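Side-chain contacts in muramoyltetrapeptide carboxypeptidase (PDB 6UUK), which probably acts as a serine-type LD-carboxypeptidase of family S66, trimming the tetrapeptide stems of bacterial cell-wall fragments: residues B[101-104]-B[105-109]; B[152-155]-B[156-159]; B[183-186]-B[187-191]; B[259-262]-B[263-267]. All coordinates share one frame; numbering follows the deposited sequence.

Contact 1: B[101-104]-B[105-109]; sequences DEER and SRQIM
Glu103 and Arg106, three residues apart on helix 101-111, lie side by side and join in a salt bridge. Bent at its second torsion (chi2 62°), the glutamate turns OE2 along the helix to Arg106 NH2, which donates in its own guanidinium plane over 2.5 Å. The same oxygen takes a second bond on its other side: Gln107 NE2 reaches the anti lone pair of Glu103 OE2 at 3.2 Å. A carboxylate suits this place because one oxygen can serve donors both three and four residues ahead, which should restrain its rotation; Arg106 also pairs with Glu110 further on. Ser105 stands one turn after Asp101, where a small hydroxyl can fold back: its OG sits beside its own backbone N (chi1 -50°) and donates to Asp101 O, although the modelled 2.4 Å is doubtfully short. That carbonyl also receives Ser105 N at 3.0 Å. Arg104 meets the following turn through its carbonyl, with Ile108 CG1 3.1 Å from Arg104 O, while its long side chain runs backward so that NH2 bonds Asp101 OD1 at 2.7 Å. Ala99 O takes Arg104 NH1, and Phe97 adds a cation-pi contact. Ser105 and Met109 face Leu136 in the loop before helix 138-142, and Asp101 reaches Trp299 of the second subunit, on its helix 293-303.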
loop_
_atom_site.group_PDB
_atom_site.type_symbol
_atom_site.label_atom_id
_atom_site.label_comp_id
_atom_site.label_asym_id
_atom_site.label_seq_id
_atom_site.Cartn_x
_atom_site.Cartn_y
_atom_site.Cartn_z
ATOM N N ASP B 101 16.130 -3.839 15.567
ATOM C CA ASP B 101 15.786 -4.903 14.628
ATOM C C ASP B 101 16.508 -6.201 14.970
ATOM O O ASP B 101 15.922 -7.287 14.884
ATOM C CB ASP B 101 16.118 -4.470 13.200
ATOM C CG ASP B 101 15.483 -3.144 12.832
ATOM O OD1 ASP B 101 14.414 -2.818 13.389
ATOM O OD2 ASP B 101 16.054 -2.426 11.984
ATOM N N GLU B 102 17.778 -6.107 15.367
ATOM C CA GLU B 102 18.534 -7.306 15.708
ATOM C C GLU B 102 18.068 -7.904 17.030
ATOM O O GLU B 102 18.078 -9.129 17.190
ATOM C CB GLU B 102 20.030 -6.991 15.766
ATOM C CG GLU B 102 20.615 -6.449 14.466
ATOM C CD GLU B 102 20.322 -4.974 14.256
ATOM O OE1 GLU B 102 19.897 -4.308 15.224
ATOM O OE2 GLU B 102 20.513 -4.481 13.123
ATOM N N GLU B 103 17.659 -7.063 17.982
ATOM C CA GLU B 103 17.178 -7.582 19.257
ATOM C C GLU B 103 15.785 -8.180 19.120
ATOM O O GLU B 103 15.505 -9.244 19.685
ATOM C CB GLU B 103 17.192 -6.480 20.317
ATOM C CG GLU B 103 16.706 -6.931 21.688
ATOM C CD GLU B 103 17.580 -8.014 22.297
ATOM O OE1 GLU B 103 18.790 -8.051 21.991
ATOM O OE2 GLU B 103 17.053 -8.829 23.084
ATOM N N ARG B 104 14.897 -7.513 18.376
ATOM C CA ARG B 104 13.578 -8.084 18.126
ATOM C C ARG B 104 13.682 -9.391 17.353
ATOM O O ARG B 104 12.878 -10.305 17.566
ATOM C CB ARG B 104 12.697 -7.090 17.366
ATOM C CG ARG B 104 12.431 -5.790 18.100
ATOM C CD ARG B 104 11.255 -5.037 17.492
ATOM N NE ARG B 104 11.347 -4.937 16.038
ATOM C CZ ARG B 104 12.021 -3.991 15.391
ATOM N NH1 ARG B 104 12.676 -3.059 16.070
ATOM N NH2 ARG B 104 12.045 -3.979 14.065
ATOM N N SER B 105 14.666 -9.502 16.457
ATOM C CA SER B 105 14.844 -10.740 15.708
ATOM C C SER B 105 15.348 -11.860 16.607
ATOM O O SER B 105 14.893 -13.005 16.497
ATOM C CB SER B 105 15.809 -10.512 14.545
ATOM O OG SER B 105 15.434 -9.379 13.787
ATOM N N ARG B 106 16.290 -11.550 17.501
ATOM C CA ARG B 106 16.827 -12.565 18.399
ATOM C C ARG B 106 15.767 -13.081 19.362
ATOM O O ARG B 106 15.784 -14.263 19.725
ATOM C CB ARG B 106 18.017 -11.999 19.173
ATOM C CG ARG B 106 18.761 -13.027 20.007
ATOM C CD ARG B 106 19.557 -12.358 21.114
ATOM N NE ARG B 106 18.695 -11.569 21.988
ATOM C CZ ARG B 106 17.996 -12.074 22.999
ATOM N NH1 ARG B 106 18.057 -13.371 23.267
ATOM N NH2 ARG B 106 17.235 -11.282 23.743
ATOM N N GLN B 107 14.839 -12.218 19.786
ATOM C CA GLN B 107 13.785 -12.647 20.696
ATOM C C GLN B 107 12.800 -13.604 20.036
ATOM O O GLN B 107 12.125 -14.361 20.741
ATOM C CB GLN B 107 13.040 -11.431 21.250
ATOM C CG GLN B 107 13.897 -10.523 22.119
ATOM C CD GLN B 107 13.179 -9.249 22.522
ATOM O OE1 GLN B 107 11.985 -9.087 22.266
ATOM N NE2 GLN B 107 13.906 -8.336 23.156
ATOM N N ILE B 108 12.701 -13.588 18.706
ATOM C CA ILE B 108 11.822 -14.529 18.020
ATOM C C ILE B 108 12.512 -15.875 17.841
ATOM O O ILE B 108 11.874 -16.930 17.934
ATOM C CB ILE B 108 11.358 -13.944 16.674
ATOM C CG1 ILE B 108 10.779 -12.543 16.870
ATOM C CG2 ILE B 108 10.317 -14.846 16.031
ATOM C CD1 ILE B 108 10.323 -11.884 15.588
HETATM N N MSE B 109 13.817 -15.864 17.588
HETATM C CA MSE B 109 14.577 -17.098 17.427
HETATM C C MSE B 109 14.740 -17.821 18.759
HETATM O O MSE B 109 14.859 -19.045 18.800
HETATM C CB MSE B 109 15.952 -16.811 16.820
HETATM C CG MSE B 109 15.922 -16.129 15.460
HETATM SE SE MSE B 109 14.905 -17.113 14.117
HETATM C CE MSE B 109 13.240 -16.111 14.218
#

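Contact 2: B[152-155]-B[156-159]; sequences SDFT and VFEM
Phe154 and Phe157 pack along the strand-turn-helix corner known as the nucleophile elbow, in which Ser152, the predicted nucleophile, follows strand 147-150 and precedes helix 155-163. The positive phi of Ser152 (61°) is characteristic of this sharp turn. Both phenylalanines carry CG anti to the backbone N, and the two side chains lie side by side, pointing the same way; their ring planes are nearly parallel but slid apart, with centroids 4.8 Å away and little overlap. What lies over the Phe154 face is instead the Phe157 methylene, a CH-pi contact with CB 3.9 Å from the ring centroid. Large flat side chains suit this buried flank, and Phe148 and Phe138 meet Phe157 further out. A polar contact occupies the rim of the same ring: Glu158 OE2 approaches Phe154 CD2 at 3.5 Å near the ring plane, where it faces the weakly positive ring hydrogens; the carboxylate plane is turned almost perpendicular to the ring (89°). Glu158 OE1 has a weak bond to Ser168. Hydrogen bonds fasten the backbone, with Val156 N donating to Asp153 O at 3.2 Å and Met159 N to Thr155 O. Thr155 ties back to the turn, its hydroxyl also bonding Asn222 N. From one face of the Ser152 carbonyl, Thr155 N reaches Ser152 O at 3.1 Å and Thr155 OG1 reaches it at 3.0 Å.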
loop_
_atom_site.group_PDB
_atom_site.type_symbol
_atom_site.label_atom_id
_atom_site.label_comp_id
_atom_site.label_asym_id
_atom_site.label_seq_id
_atom_site.Cartn_x
_atom_site.Cartn_y
_atom_site.Cartn_z
ATOM N N SER B 152 -2.817 -7.714 12.107
ATOM C CA SER B 152 -2.363 -6.359 11.774
ATOM C C SER B 152 -1.002 -6.472 11.100
ATOM O O SER B 152 -0.895 -7.179 10.082
ATOM C CB SER B 152 -2.412 -5.490 13.032
ATOM O OG SER B 152 -1.933 -4.181 12.765
ATOM N N ASP B 153 0.048 -5.819 11.606
ATOM C CA ASP B 153 1.365 -5.904 10.983
ATOM C C ASP B 153 1.936 -7.314 11.035
ATOM O O ASP B 153 2.810 -7.647 10.227
ATOM C CB ASP B 153 2.319 -4.918 11.660
ATOM C CG ASP B 153 3.707 -4.932 11.050
ATOM O OD1 ASP B 153 3.847 -4.542 9.872
ATOM O OD2 ASP B 153 4.659 -5.326 11.754
ATOM N N PHE B 154 1.456 -8.153 11.955
ATOM C CA PHE B 154 1.947 -9.521 12.063
ATOM C C PHE B 154 1.527 -10.393 10.886
ATOM O O PHE B 154 1.998 -11.532 10.786
ATOM C CB PHE B 154 1.465 -10.143 13.375
ATOM C CG PHE B 154 2.302 -11.298 13.843
ATOM C CD1 PHE B 154 3.592 -11.091 14.302
ATOM C CD2 PHE B 154 1.797 -12.587 13.837
ATOM C CE1 PHE B 154 4.367 -12.149 14.737
ATOM C CE2 PHE B 154 2.566 -13.649 14.272
ATOM C CZ PHE B 154 3.851 -13.429 14.724
ATOM N N THR B 155 0.655 -9.897 10.005
ATOM C CA THR B 155 0.344 -10.624 8.779
ATOM C C THR B 155 1.588 -10.804 7.918
ATOM O O THR B 155 1.730 -11.826 7.235
ATOM C CB THR B 155 -0.749 -9.891 7.996
ATOM O OG1 THR B 155 -1.905 -9.725 8.826
ATOM C CG2 THR B 155 -1.142 -10.672 6.748
ATOM N N VAL B 156 2.501 -9.829 7.947
ATOM C CA VAL B 156 3.765 -9.955 7.227
ATOM C C VAL B 156 4.546 -11.162 7.729
ATOM O O VAL B 156 5.129 -11.917 6.941
ATOM C CB VAL B 156 4.579 -8.654 7.362
ATOM C CG1 VAL B 156 5.980 -8.827 6.798
ATOM C CG2 VAL B 156 3.860 -7.503 6.672
ATOM N N PHE B 157 4.562 -11.370 9.048
ATOM C CA PHE B 157 5.266 -12.517 9.611
ATOM C C PHE B 157 4.611 -13.831 9.207
ATOM O O PHE B 157 5.306 -14.835 9.017
ATOM C CB PHE B 157 5.319 -12.396 11.134
ATOM C CG PHE B 157 6.192 -13.424 11.800
ATOM C CD1 PHE B 157 5.677 -14.656 12.175
ATOM C CD2 PHE B 157 7.523 -13.154 12.064
ATOM C CE1 PHE B 157 6.477 -15.597 12.792
ATOM C CE2 PHE B 157 8.326 -14.094 12.680
ATOM C CZ PHE B 157 7.802 -15.317 13.044
ATOM N N GLU B 158 3.286 -13.842 9.065
ATOM C CA GLU B 158 2.570 -15.079 8.782
ATOM C C GLU B 158 2.609 -15.468 7.310
ATOM O O GLU B 158 2.382 -16.639 6.990
ATOM C CB GLU B 158 1.117 -14.958 9.246
ATOM C CG GLU B 158 0.971 -14.739 10.742
ATOM C CD GLU B 158 -0.465 -14.848 11.212
ATOM O OE1 GLU B 158 -1.351 -15.115 10.372
ATOM O OE2 GLU B 158 -0.707 -14.669 12.424
HETATM N N MSE B 159 2.887 -14.527 6.413
HETATM C CA MSE B 159 2.977 -14.842 4.992
HETATM C C MSE B 159 4.302 -15.525 4.671
HETATM O O MSE B 159 4.354 -16.449 3.860
HETATM C CB MSE B 159 2.813 -13.580 4.143
HETATM C CG MSE B 159 1.430 -12.947 4.214
HETATM SE SE MSE B 159 -0.009 -14.174 3.730
HETATM C CE MSE B 159 -0.587 -14.698 5.517
#

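Contact 3: B[183-186]-B[187-191]; sequences LSAF and TLNHF
Ser184 caps the N-terminus of helix 185-196, its OG accepting from Thr187 N over 3.3 Å. This is the classic N-cap bond: the first-turn amides have no preceding helical carbonyl to bond, and a short hydroxyl side chain can bend round to take one of them. Serine's OG stands opposite its own backbone N (chi1 177°), which brings it to the amide of Thr187. Phe186, in the first turn, meets His190, four residues on, on the flank of the helix. The imidazole leans over one face of the phenyl ring toward its rim, with His190 CD2 3.6 Å above that plane, and His190 NE2 comes to 3.3 Å from Phe186 CE2. At 42° between planes the pair is oblique, neither stacked nor edge-to-face. The Phe186 carbonyl also touches the imidazole edge, His190 CD2 lying 3.0 Å from Phe186 O, while the same oxygen accepts His190 N.

The second shell fixes these groups from the loop ahead of strand 323-325. Asp319 OD1 bonds Ser184 OG, and Lys318 O and Lys320 N both engage Thr187 OG1, so the hydroxyls of the N-cap and of Thr187 are tied to one neighbouring loop; Phe186 rests on Asp319 and Val321. Elsewhere Arg80 holds Asn189 OD1. Leucine suits position 188, which faces Val76 of helix 67-79, and its CD1 bends back to 3.5 Å from Ser184 O.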
loop_
_atom_site.group_PDB
_atom_site.type_symbol
_atom_site.label_atom_id
_atom_site.label_comp_id
_atom_site.label_asym_id
_atom_site.label_seq_id
_atom_site.Cartn_x
_atom_site.Cartn_y
_atom_site.Cartn_z
ATOM N N LEU B 183 -12.982 -7.193 28.357
ATOM C CA LEU B 183 -12.568 -8.424 27.699
ATOM C C LEU B 183 -13.732 -9.065 26.952
ATOM O O LEU B 183 -14.881 -9.028 27.401
ATOM C CB LEU B 183 -11.998 -9.406 28.723
ATOM C CG LEU B 183 -10.630 -9.058 29.312
ATOM C CD1 LEU B 183 -10.253 -10.039 30.410
ATOM C CD2 LEU B 183 -9.572 -9.044 28.221
ATOM N N SER B 184 -13.423 -9.656 25.802
ATOM C CA SER B 184 -14.419 -10.278 24.940
ATOM C C SER B 184 -14.389 -11.787 25.144
ATOM O O SER B 184 -13.365 -12.431 24.895
ATOM C CB SER B 184 -14.160 -9.933 23.473
ATOM O OG SER B 184 -15.082 -10.592 22.624
ATOM N N ALA B 185 -15.514 -12.347 25.596
ATOM C CA ALA B 185 -15.615 -13.796 25.707
ATOM C C ALA B 185 -15.630 -14.459 24.337
ATOM O O ALA B 185 -15.133 -15.579 24.186
ATOM C CB ALA B 185 -16.864 -14.180 26.500
ATOM N N PHE B 186 -16.188 -13.783 23.330
ATOM C CA PHE B 186 -16.208 -14.337 21.980
ATOM C C PHE B 186 -14.796 -14.513 21.436
ATOM O O PHE B 186 -14.486 -15.531 20.807
ATOM C CB PHE B 186 -17.033 -13.434 21.062
ATOM C CG PHE B 186 -17.091 -13.898 19.634
ATOM C CD1 PHE B 186 -16.166 -13.446 18.704
ATOM C CD2 PHE B 186 -18.078 -14.774 19.216
ATOM C CE1 PHE B 186 -16.220 -13.868 17.390
ATOM C CE2 PHE B 186 -18.137 -15.198 17.902
ATOM C CZ PHE B 186 -17.206 -14.744 16.989
ATOM N N THR B 187 -13.924 -13.531 21.670
ATOM C CA THR B 187 -12.566 -13.602 21.141
ATOM C C THR B 187 -11.731 -14.628 21.898
ATOM O O THR B 187 -11.028 -15.444 21.288
ATOM C CB THR B 187 -11.907 -12.223 21.205
ATOM O OG1 THR B 187 -12.626 -11.307 20.370
ATOM C CG2 THR B 187 -10.460 -12.298 20.740
ATOM N N LEU B 188 -11.801 -14.609 23.231
ATOM C CA LEU B 188 -10.942 -15.476 24.029
ATOM C C LEU B 188 -11.366 -16.937 23.945
ATOM O O LEU B 188 -10.511 -17.829 23.977
ATOM C CB LEU B 188 -10.928 -15.005 25.485
ATOM C CG LEU B 188 -9.862 -13.979 25.889
ATOM C CD1 LEU B 188 -9.905 -12.735 25.010
ATOM C CD2 LEU B 188 -10.015 -13.602 27.355
ATOM N N ASN B 189 -12.669 -17.205 23.836
ATOM C CA ASN B 189 -13.128 -18.587 23.734
ATOM C C ASN B 189 -12.850 -19.168 22.353
ATOM O O ASN B 189 -12.506 -20.350 22.234
ATOM C CB ASN B 189 -14.620 -18.675 24.063
ATOM C CG ASN B 189 -14.924 -18.275 25.494
ATOM O OD1 ASN B 189 -14.073 -17.722 26.191
ATOM N ND2 ASN B 189 -16.146 -18.547 25.938
ATOM N N HIS B 190 -12.998 -18.361 21.300
ATOM C CA HIS B 190 -12.646 -18.827 19.963
ATOM C C HIS B 190 -11.145 -19.049 19.826
ATOM O O HIS B 190 -10.714 -19.911 19.053
ATOM C CB HIS B 190 -13.131 -17.836 18.906
ATOM C CG HIS B 190 -14.544 -18.062 18.467
ATOM N ND1 HIS B 190 -14.866 -18.796 17.345
ATOM C CD2 HIS B 190 -15.720 -17.648 18.994
ATOM C CE1 HIS B 190 -16.178 -18.827 17.202
ATOM N NE2 HIS B 190 -16.721 -18.138 18.189
ATOM N N PHE B 191 -10.338 -18.286 20.566
ATOM C CA PHE B 191 -8.890 -18.470 20.514
ATOM C C PHE B 191 -8.477 -19.759 21.214
ATOM O O PHE B 191 -7.717 -20.560 20.659
ATOM C CB PHE B 191 -8.186 -17.265 21.137
ATOM C CG PHE B 191 -6.716 -17.472 21.367
ATOM C CD1 PHE B 191 -5.826 -17.465 20.306
ATOM C CD2 PHE B 191 -6.224 -17.669 22.646
ATOM C CE1 PHE B 191 -4.473 -17.656 20.516
ATOM C CE2 PHE B 191 -4.873 -17.860 22.863
ATOM C CZ PHE B 191 -3.996 -17.854 21.797
#

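Contact 4: B[259-262]-B[263-267]; sequences LLQL and DESGI
Ser265 turns its hydroxyl back onto Gln261 through a first torsion of -60°, which sets OG beside its own backbone N and opposite the carbonyl carbon. Serine suits this place because OG and N can then share one acceptor: Ser265 OG lies 2.8 Å and Ser265 N 2.9 Å from Gln261 O, and they arrive from opposite faces of the carbonyl plane. The next decisive torsion is the positive phi of Gly266 (90°), where a side chain would press on the carbonyl oxygen of Ser265; glycine accommodates it. This reversal forms a Schellman motif at the end of helix 252-264. Ile267 N reaches back to Leu262 O at 2.9 Å, nearly in line with the C=O bond, and Gly266 N donates to Asp263 O at 3.1 Å. Last-turn carbonyls that would otherwise lack helical donors are thereby used. Just before the reversal, Glu264 N bonds Leu260 O at 2.7 Å, and Glu264 CG lies 3.2 Å from Leu260 O.

The polar ends of Glu264 and Gln261 find their partners across the dimer. Glu264 OE1 accepts from Trp234 of the second subunit, and Gln261 NE2 donates to Ala230 O of that subunit. The helix belongs to the beta-alpha-beta unit that runs from strand 242-248 to strand 273-280. Leu259 and Leu262 pack against Leu223 of helix 223-228, and Leu260 against Trp299 of helix 293-303 and Tyr127 of the second subunit.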
loop_
_atom_site.group_PDB
_atom_site.type_symbol
_atom_site.label_atom_id
_atom_site.label_comp_id
_atom_site.label_asym_id
_atom_site.label_seq_id
_atom_site.Cartn_x
_atom_site.Cartn_y
_atom_site.Cartn_z
ATOM N N LEU B 259 -7.089 -3.898 -3.294
ATOM C CA LEU B 259 -7.652 -5.093 -3.913
ATOM C C LEU B 259 -7.336 -5.150 -5.402
ATOM O O LEU B 259 -7.218 -6.244 -5.967
ATOM C CB LEU B 259 -9.163 -5.148 -3.686
ATOM C CG LEU B 259 -9.626 -5.507 -2.272
ATOM C CD1 LEU B 259 -11.140 -5.423 -2.166
ATOM C CD2 LEU B 259 -9.133 -6.890 -1.878
ATOM N N LEU B 260 -7.199 -3.992 -6.052
ATOM C CA LEU B 260 -6.802 -3.981 -7.455
ATOM C C LEU B 260 -5.341 -4.372 -7.626
ATOM O O LEU B 260 -4.981 -4.978 -8.642
ATOM C CB LEU B 260 -7.059 -2.604 -8.070
ATOM C CG LEU B 260 -8.508 -2.295 -8.451
ATOM C CD1 LEU B 260 -8.616 -0.915 -9.079
ATOM C CD2 LEU B 260 -9.051 -3.360 -9.392
ATOM N N GLN B 261 -4.488 -4.037 -6.654
ATOM C CA GLN B 261 -3.097 -4.473 -6.720
ATOM C C GLN B 261 -2.998 -5.988 -6.623
ATOM O O GLN B 261 -2.222 -6.617 -7.351
ATOM C CB GLN B 261 -2.279 -3.810 -5.612
ATOM C CG GLN B 261 -0.808 -4.196 -5.624
ATOM C CD GLN B 261 0.002 -3.446 -4.587
ATOM O OE1 GLN B 261 -0.548 -2.876 -3.645
ATOM N NE2 GLN B 261 1.319 -3.437 -4.758
ATOM N N LEU B 262 -3.783 -6.595 -5.730
ATOM C CA LEU B 262 -3.834 -8.049 -5.656
ATOM C C LEU B 262 -4.483 -8.666 -6.887
ATOM O O LEU B 262 -4.235 -9.840 -7.178
ATOM C CB LEU B 262 -4.586 -8.490 -4.400
ATOM C CG LEU B 262 -4.053 -7.937 -3.077
ATOM C CD1 LEU B 262 -4.871 -8.455 -1.904
ATOM C CD2 LEU B 262 -2.580 -8.276 -2.904
ATOM N N ASP B 263 -5.306 -7.908 -7.613
ATOM C CA ASP B 263 -5.905 -8.433 -8.833
ATOM C C ASP B 263 -4.983 -8.250 -10.034
ATOM O O ASP B 263 -4.833 -9.168 -10.848
ATOM C CB ASP B 263 -7.259 -7.770 -9.080
ATOM C CG ASP B 263 -7.912 -8.240 -10.364
ATOM O OD1 ASP B 263 -8.294 -9.429 -10.445
ATOM O OD2 ASP B 263 -8.047 -7.417 -11.294
ATOM N N GLU B 264 -4.353 -7.079 -10.155
ATOM C CA GLU B 264 -3.424 -6.848 -11.258
ATOM C C GLU B 264 -2.176 -7.715 -11.133
ATOM O O GLU B 264 -1.624 -8.156 -12.149
ATOM C CB GLU B 264 -3.041 -5.369 -11.326
ATOM C CG GLU B 264 -4.190 -4.455 -11.724
ATOM C CD GLU B 264 -4.643 -4.678 -13.154
ATOM O OE1 GLU B 264 -3.821 -5.137 -13.976
ATOM O OE2 GLU B 264 -5.822 -4.398 -13.457
ATOM N N SER B 265 -1.717 -7.974 -9.906
ATOM C CA SER B 265 -0.578 -8.863 -9.706
ATOM C C SER B 265 -0.912 -10.320 -10.000
ATOM O O SER B 265 0.003 -11.150 -10.043
ATOM C CB SER B 265 -0.050 -8.736 -8.276
ATOM O OG SER B 265 0.367 -7.410 -7.999
ATOM N N GLY B 266 -2.186 -10.648 -10.193
ATOM C CA GLY B 266 -2.593 -11.997 -10.523
ATOM C C GLY B 266 -2.899 -12.890 -9.343
ATOM O O GLY B 266 -3.034 -14.106 -9.529
ATOM N N ILE B 267 -3.018 -12.334 -8.138
ATOM C CA ILE B 267 -3.240 -13.162 -6.957
ATOM C C ILE B 267 -4.698 -13.596 -6.862
ATOM O O ILE B 267 -4.992 -14.754 -6.543
ATOM C CB ILE B 267 -2.789 -12.408 -5.694
ATOM C CG1 ILE B 267 -1.341 -11.939 -5.843
ATOM C CG2 ILE B 267 -2.946 -13.290 -4.463
ATOM C CD1 ILE B 267 -0.357 -13.062 -6.080
#

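In the fold
Contact 2 lies centrally, about 7 Å from the centre of the chain, and contains the predicted nucleophile Ser152; its Thr155 side chain is about 5 Å from that of Glu246 and about 7 Å from that of His316, the predicted charge-relay residues. Contact 1 touches it directly, with Ile108 CG2 3.9 Å from Phe157 CZ, where helices 101-111 and 155-163 meet. Contacts 3 and 4 each approach contact 2 to about 9 Å between nearest atoms, yet lie on opposite sides of the chain's centre, their own centres about 33 Å apart. Contacts 1 and 4 both reach the second subunit, whereas contacts 2 and 3 touch no other chain of the assembly.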